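Putative nisin-resistance protein (Streptococcus agalactiae 515, PDB 4Y68) probably cleaves the lantibiotic nisin as a serine peptidase of family S41, a lipoprotein that would thereby protect the bacterium from it. Local coordinates at residues Leu40-Val43 with Glu44-Gly47; Thr68-Ser71 with Tyr72-Arg76; Gln302-Leu305 with Lys306-Ile309. All coordinates share one frame; numbering follows the deposited sequence.

Contact 1: Leu40-Val43 with Glu44-Gly47; sequences LDRV and EQRG
The C-terminal part of helix 32-46 joins L40-V43 to E44-G47 by backbone i to i+4 hydrogen bonds, and one side-chain pair, R42 with Q45, runs along it, R42 also resting against L268 of strand 267-276. The bond from E44 N to L40 O measures 2.9 Å and is nearly straight, with an N-H...O angle of 168°. The next ones are more bent: Q45 N meets D41 O at 2.8 Å, and R46 N meets R42 O at 3.0 Å. At the end of the run G47 N donates to V43 O at 2.8 Å, and R46 N makes a second, weak bond to the same oxygen.

R42 and Q45 lie alongside each other and point the same way. R42 NH1 donates to Q45 OE1 at 2.9 Å, entering in the plane of the amide carbonyl, while OE1 sits at the edge of the guanidinium, tilted somewhat from its plane. The two flat groups are turned 41° apart and the N-H...O angle is 133°, evidence of a bent bond. Q45 reaches it with CG anti to its backbone N and an extended chain.

The buried side of this helix segment belongs to a helical bundle: L40 packs on helices 55-66 and 72-87, and V43 on W55 and V83. D41 and E44 both form salt bridges with R59, which would offset their like charges, and R46 is paired with E258 and D186. V43 O takes a further hydrogen bond, from S50 OG.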
loop_
_atom_site.group_PDB
_atom_site.type_symbol
_atom_site.label_atom_id
_atom_site.label_comp_id
_atom_site.label_asym_id
_atom_site.label_seq_id
_atom_site.Cartn_x
_atom_site.Cartn_y
_atom_site.Cartn_z
ATOM N N LEU A 40 -16.081 0.222 -16.499
ATOM C CA LEU A 40 -15.536 -0.704 -17.486
ATOM C C LEU A 40 -14.476 -0.018 -18.357
ATOM O O LEU A 40 -13.424 -0.602 -18.627
ATOM C CB LEU A 40 -16.671 -1.304 -18.342
ATOM C CG LEU A 40 -17.669 -2.190 -17.573
ATOM C CD1 LEU A 40 -18.819 -2.645 -18.467
ATOM C CD2 LEU A 40 -16.978 -3.424 -16.935
ATOM N N ASP A 41 -14.726 1.225 -18.765
ATOM C CA ASP A 41 -13.730 1.978 -19.522
ATOM C C ASP A 41 -12.394 2.099 -18.758
ATOM O O ASP A 41 -11.326 1.860 -19.326
ATOM C CB ASP A 41 -14.255 3.385 -19.861
ATOM C CG ASP A 41 -15.337 3.374 -20.943
ATOM O OD1 ASP A 41 -15.382 2.443 -21.773
ATOM O OD2 ASP A 41 -16.140 4.316 -20.971
ATOM N N ARG A 42 -12.454 2.469 -17.478
ATOM C CA ARG A 42 -11.241 2.617 -16.666
ATOM C C ARG A 42 -10.507 1.313 -16.538
ATOM O O ARG A 42 -9.286 1.257 -16.673
ATOM C CB ARG A 42 -11.563 3.112 -15.256
ATOM C CG ARG A 42 -11.878 4.552 -15.168
ATOM C CD ARG A 42 -10.631 5.421 -15.299
ATOM N NE ARG A 42 -11.029 6.813 -15.138
ATOM C CZ ARG A 42 -10.391 7.848 -15.664
ATOM N NH1 ARG A 42 -9.291 7.660 -16.392
ATOM N NH2 ARG A 42 -10.860 9.073 -15.461
ATOM N N VAL A 43 -11.267 0.261 -16.248
ATOM C CA VAL A 43 -10.682 -1.056 -16.089
ATOM C C VAL A 43 -9.958 -1.440 -17.361
ATOM O O VAL A 43 -8.795 -1.856 -17.314
ATOM C CB VAL A 43 -11.744 -2.100 -15.730
ATOM C CG1 VAL A 43 -11.154 -3.512 -15.813
ATOM C CG2 VAL A 43 -12.292 -1.816 -14.345
ATOM N N GLU A 44 -10.622 -1.258 -18.503
ATOM C CA GLU A 44 -9.982 -1.561 -19.772
ATOM C C GLU A 44 -8.752 -0.657 -20.009
ATOM O O GLU A 44 -7.714 -1.108 -20.523
ATOM C CB GLU A 44 -10.979 -1.444 -20.943
ATOM C CG GLU A 44 -10.316 -1.674 -22.291
ATOM C CD GLU A 44 -11.208 -2.332 -23.361
ATOM O OE1 GLU A 44 -12.268 -2.954 -23.060
ATOM O OE2 GLU A 44 -10.815 -2.238 -24.543
ATOM N N GLN A 45 -8.844 0.604 -19.613
ATOM C CA GLN A 45 -7.772 1.558 -19.918
ATOM C C GLN A 45 -6.475 1.279 -19.131
ATOM O O GLN A 45 -5.375 1.516 -19.644
ATOM C CB GLN A 45 -8.254 3.006 -19.661
ATOM C CG GLN A 45 -7.152 4.099 -19.798
ATOM C CD GLN A 45 -7.597 5.526 -19.366
ATOM O OE1 GLN A 45 -7.958 5.765 -18.209
ATOM N NE2 GLN A 45 -7.563 6.468 -20.310
ATOM N N ARG A 46 -6.580 0.772 -17.901
ATOM C CA ARG A 46 -5.393 0.713 -17.034
ATOM C C ARG A 46 -5.156 -0.633 -16.339
ATOM O O ARG A 46 -4.041 -0.901 -15.873
ATOM C CB ARG A 46 -5.466 1.813 -15.966
ATOM C CG ARG A 46 -5.447 3.260 -16.482
ATOM C CD ARG A 46 -4.073 3.643 -17.074
ATOM N NE ARG A 46 -2.969 3.479 -16.114
ATOM C CZ ARG A 46 -1.696 3.269 -16.454
ATOM N NH1 ARG A 46 -1.356 3.180 -17.740
ATOM N NH2 ARG A 46 -0.760 3.128 -15.509
ATOM N N GLY A 47 -6.190 -1.466 -16.256
ATOM C CA GLY A 47 -6.083 -2.751 -15.575
ATOM C C GLY A 47 -5.058 -3.643 -16.249
ATOM O O GLY A 47 -4.943 -3.632 -17.473
#

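Contact 2: Thr68-Ser71 with Tyr72-Arg76; sequences TSKS and YQESR
The flat groups that meet the loop are the Y72 ring and the E74 carboxylate, in the first turn of helix 72-87, whose N-cap is S71. The Y72 ring meets S71 obliquely, its CD1 lying 4.1 Å from S71 C; away from this turn it stacks with the ring of Y35, and its OH bonds to P30 O. The R76 guanidinium turns one face to its own helix turn, at Y72 O and Q73 CA, and its NH1 forms a salt bridge with D264.

The E74 carboxylate is approached from above its plane. K70 N donates to E74 OE1 at 2.7 Å with an N-H...O angle of 163°, a straight bond, yet the nitrogen stands 52° out of the carboxylate plane. E74 points at the loop from CB onward and reaches K70 N with an extended chain, alongside K70. K70 CB lies 3.5 Å from E74 OE1, whereas the lysine's NZ leads away and makes a weak bond to T68 O.

The cap itself is a side-chain bond: S71 OG accepts from E74 N at 3.1 Å and 158°. With the backbone N of K70, the residue before the cap, bound by E74 OE1, two consecutive residues, K70 and S71, are tied to E74, one through its carboxylate and the other through its backbone N. S71 O also starts the backbone pattern, accepting from S75 N at 2.9 Å.

On the side toward helix 32-46, the serine hydroxyls link loop and helix. S75 OG, which also bonds to S32 O, receives a hydrogen bond from S69 OG over 2.9 Å.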
loop_
_atom_site.group_PDB
_atom_site.type_symbol
_atom_site.label_atom_id
_atom_site.label_comp_id
_atom_site.label_asym_id
_atom_site.label_seq_id
_atom_site.Cartn_x
_atom_site.Cartn_y
_atom_site.Cartn_z
ATOM N N THR A 68 -30.179 -2.865 -17.909
ATOM C CA THR A 68 -31.358 -2.804 -17.049
ATOM C C THR A 68 -31.031 -2.510 -15.592
ATOM O O THR A 68 -31.875 -2.724 -14.720
ATOM C CB THR A 68 -32.173 -4.123 -17.107
ATOM O OG1 THR A 68 -31.343 -5.237 -16.735
ATOM C CG2 THR A 68 -32.732 -4.340 -18.515
ATOM N N SER A 69 -29.823 -2.021 -15.316
ATOM C CA SER A 69 -29.470 -1.681 -13.936
ATOM C C SER A 69 -30.301 -0.491 -13.436
ATOM O O SER A 69 -30.516 0.475 -14.167
ATOM C CB SER A 69 -27.972 -1.379 -13.809
ATOM O OG SER A 69 -27.671 -0.880 -12.513
ATOM N N LYS A 70 -30.756 -0.568 -12.188
ATOM C CA LYS A 70 -31.644 0.446 -11.612
ATOM C C LYS A 70 -30.985 1.317 -10.526
ATOM O O LYS A 70 -31.615 2.240 -9.999
ATOM C CB LYS A 70 -32.885 -0.221 -11.015
ATOM C CG LYS A 70 -33.732 -0.975 -12.014
ATOM C CD LYS A 70 -34.474 -0.014 -12.924
ATOM C CE LYS A 70 -35.579 -0.726 -13.693
ATOM N NZ LYS A 70 -35.053 -1.680 -14.716
ATOM N N SER A 71 -29.741 1.016 -10.160
ATOM C CA SER A 71 -29.025 1.899 -9.246
ATOM C C SER A 71 -27.527 1.741 -9.418
ATOM O O SER A 71 -27.067 0.794 -10.077
ATOM C CB SER A 71 -29.430 1.620 -7.803
ATOM O OG SER A 71 -28.782 0.464 -7.329
ATOM N N TYR A 72 -26.775 2.675 -8.840
ATOM C CA TYR A 72 -25.315 2.629 -8.838
ATOM C C TYR A 72 -24.813 1.416 -8.088
ATOM O O TYR A 72 -23.895 0.735 -8.546
ATOM C CB TYR A 72 -24.710 3.892 -8.208
ATOM C CG TYR A 72 -24.917 5.165 -8.997
ATOM C CD1 TYR A 72 -25.346 5.131 -10.310
ATOM C CD2 TYR A 72 -24.672 6.412 -8.419
ATOM C CE1 TYR A 72 -25.527 6.295 -11.031
ATOM C CE2 TYR A 72 -24.855 7.580 -9.131
ATOM C CZ TYR A 72 -25.284 7.516 -10.437
ATOM O OH TYR A 72 -25.465 8.668 -11.151
ATOM N N GLN A 73 -25.399 1.165 -6.927
ATOM C CA GLN A 73 -25.066 -0.016 -6.126
ATOM C C GLN A 73 -25.211 -1.294 -6.958
ATOM O O GLN A 73 -24.368 -2.183 -6.894
ATOM C CB GLN A 73 -25.967 -0.093 -4.882
ATOM C CG GLN A 73 -25.748 -1.311 -3.986
ATOM C CD GLN A 73 -24.281 -1.502 -3.596
ATOM O OE1 GLN A 73 -23.619 -2.428 -4.081
ATOM N NE2 GLN A 73 -23.766 -0.641 -2.705
ATOM N N GLU A 74 -26.284 -1.367 -7.742
ATOM C CA GLU A 74 -26.544 -2.519 -8.595
ATOM C C GLU A 74 -25.487 -2.588 -9.681
ATOM O O GLU A 74 -24.944 -3.655 -9.973
ATOM C CB GLU A 74 -27.960 -2.444 -9.211
ATOM C CG GLU A 74 -28.424 -3.767 -9.812
ATOM C CD GLU A 74 -29.677 -3.672 -10.718
ATOM O OE1 GLU A 74 -30.508 -2.749 -10.579
ATOM O OE2 GLU A 74 -29.831 -4.564 -11.577
ATOM N N SER A 75 -25.178 -1.438 -10.274
ATOM C CA SER A 75 -24.119 -1.385 -11.271
ATOM C C SER A 75 -22.773 -1.862 -10.740
ATOM O O SER A 75 -22.050 -2.549 -11.463
ATOM C CB SER A 75 -23.971 0.025 -11.818
ATOM O OG SER A 75 -25.022 0.330 -12.692
ATOM N N ARG A 76 -22.438 -1.520 -9.492
ATOM C CA ARG A 76 -21.173 -1.969 -8.913
ATOM C C ARG A 76 -21.202 -3.483 -8.769
ATOM O O ARG A 76 -20.199 -4.149 -9.024
ATOM C CB ARG A 76 -20.878 -1.302 -7.547
ATOM C CG ARG A 76 -20.591 0.226 -7.605
ATOM C CD ARG A 76 -20.033 0.810 -6.278
ATOM N NE ARG A 76 -21.048 0.911 -5.220
ATOM C CZ ARG A 76 -21.935 1.903 -5.112
ATOM N NH1 ARG A 76 -21.937 2.901 -5.992
ATOM N NH2 ARG A 76 -22.816 1.910 -4.113
#

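Contact 3: Gln302-Leu305 with Lys306-Ile309; sequences QSWL and KSRI
R308 lies against the indole of W304, four residues earlier on the same helix. Its CG stands over one face of the ring, 4.2 Å from the centroid of the five-membered ring and 28° off the normal, which is CH-pi geometry. Farther out, W304 CZ2 sits over the centre of the guanidinium, 3.5 Å from R308 CZ. The two planes are 58° apart, so the groups cross rather than stack in parallel. Bends at chi2 and chi3, each near -90°, turn the arginine back across the indole.

Two donors grip W304 O: S307 OG reaches a lone pair in the carbonyl plane at 2.9 Å, and R308 N lies 3.3 Å away. K306 runs back along the previous turn, its NZ 3.5 Å from S303 CA, and its backbone N binds Q302 O at 2.8 Å. I309 N closes the series on L305 O at 2.9 Å.

Behind this surface W304 and L305 pack on A219 of strand 218-222, and L305 also on I154 of strand 152-156. This is the end of C-terminal helix 297-308, an amphipathic helix laid against the mixed sheet of the peptidase fold.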
loop_
_atom_site.group_PDB
_atom_site.type_symbol
_atom_site.label_atom_id
_atom_site.label_comp_id
_atom_site.label_asym_id
_atom_site.label_seq_id
_atom_site.Cartn_x
_atom_site.Cartn_y
_atom_site.Cartn_z
ATOM N N GLN A 302 15.393 -10.116 18.212
ATOM C CA GLN A 302 16.217 -9.516 19.254
ATOM C C GLN A 302 17.599 -10.150 19.258
ATOM O O GLN A 302 18.601 -9.453 19.317
ATOM C CB GLN A 302 15.571 -9.672 20.627
ATOM C CG GLN A 302 14.322 -8.880 20.819
ATOM C CD GLN A 302 13.613 -9.265 22.103
ATOM O OE1 GLN A 302 13.880 -8.705 23.169
ATOM N NE2 GLN A 302 12.721 -10.245 22.014
ATOM N N SER A 303 17.641 -11.475 19.182
ATOM C CA SER A 303 18.914 -12.166 19.197
ATOM C C SER A 303 19.760 -11.706 18.024
ATOM O O SER A 303 20.938 -11.398 18.196
ATOM C CB SER A 303 18.731 -13.680 19.162
ATOM O OG SER A 303 18.415 -14.100 17.859
ATOM N N TRP A 304 19.160 -11.634 16.837
ATOM C CA TRP A 304 19.897 -11.159 15.671
ATOM C C TRP A 304 20.413 -9.758 15.943
ATOM O O TRP A 304 21.578 -9.469 15.690
ATOM C CB TRP A 304 19.038 -11.172 14.404
ATOM C CG TRP A 304 19.773 -10.616 13.237
ATOM C CD1 TRP A 304 20.787 -11.219 12.549
ATOM C CD2 TRP A 304 19.587 -9.324 12.628
ATOM N NE1 TRP A 304 21.231 -10.395 11.540
ATOM C CE2 TRP A 304 20.515 -9.225 11.566
ATOM C CE3 TRP A 304 18.720 -8.247 12.872
ATOM C CZ2 TRP A 304 20.609 -8.092 10.749
ATOM C CZ3 TRP A 304 18.809 -7.119 12.057
ATOM C CH2 TRP A 304 19.756 -7.052 11.009
ATOM N N LEU A 305 19.564 -8.905 16.507
ATOM C CA LEU A 305 19.963 -7.523 16.774
ATOM C C LEU A 305 21.137 -7.465 17.750
ATOM O O LEU A 305 22.033 -6.631 17.588
ATOM C CB LEU A 305 18.790 -6.704 17.316
ATOM C CG LEU A 305 17.681 -6.336 16.330
ATOM C CD1 LEU A 305 16.545 -5.658 17.066
ATOM C CD2 LEU A 305 18.221 -5.429 15.239
ATOM N N LYS A 306 21.133 -8.346 18.751
ATOM C CA LYS A 306 22.233 -8.403 19.723
ATOM C C LYS A 306 23.563 -8.660 19.032
ATOM O O LYS A 306 24.522 -7.922 19.230
ATOM C CB LYS A 306 21.991 -9.484 20.786
ATOM C CG LYS A 306 20.816 -9.203 21.715
ATOM C CD LYS A 306 20.604 -10.337 22.729
ATOM C CE LYS A 306 19.130 -10.438 23.180
ATOM N NZ LYS A 306 18.419 -11.668 22.667
ATOM N N SER A 307 23.610 -9.701 18.217
ATOM C CA SER A 307 24.822 -10.060 17.482
ATOM C C SER A 307 25.386 -8.910 16.660
ATOM O O SER A 307 26.598 -8.800 16.500
ATOM C CB SER A 307 24.554 -11.241 16.548
ATOM O OG SER A 307 24.126 -10.788 15.270
ATOM N N ARG A 308 24.520 -8.053 16.127
ATOM C CA ARG A 308 24.996 -6.989 15.247
ATOM C C ARG A 308 25.347 -5.729 16.038
ATOM O O ARG A 308 26.198 -4.946 15.623
ATOM C CB ARG A 308 23.959 -6.699 14.154
ATOM C CG ARG A 308 23.792 -7.847 13.130
ATOM C CD ARG A 308 24.744 -7.707 11.925
ATOM N NE ARG A 308 24.143 -6.913 10.853
ATOM C CZ ARG A 308 23.865 -7.364 9.627
ATOM N NH1 ARG A 308 24.156 -8.618 9.281
ATOM N NH2 ARG A 308 23.297 -6.550 8.739
ATOM N N ILE A 309 24.723 -5.539 17.192
ATOM C CA ILE A 309 25.103 -4.421 18.050
ATOM C C ILE A 309 26.500 -4.652 18.624
ATOM O O ILE A 309 27.343 -3.747 18.619
ATOM C CB ILE A 309 24.097 -4.217 19.204
ATOM C CG1 ILE A 309 22.682 -4.006 18.660
ATOM C CG2 ILE A 309 24.487 -3.038 20.055
ATOM C CD1 ILE A 309 22.590 -2.934 17.631
#

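Contacts 1 and 2 belong to one N-terminal helical bundle. Their centres are about 18 Å apart and their nearest atoms about 8 Å, so they do not touch; helix 32-46 relates them, carrying contact 1 toward its C-terminal end and receiving S69, Y72 and S75 of contact 2 near its start. Contact 3 is at the other end of the molecule, its centre about 48 Å from that of contact 1 and 57 Å from that of contact 2, on the opposite side of the chain's centre. A bound MES molecule, probably from the crystallisation liquor, approaches the Y72 side chain of contact 2 to about 3 Å.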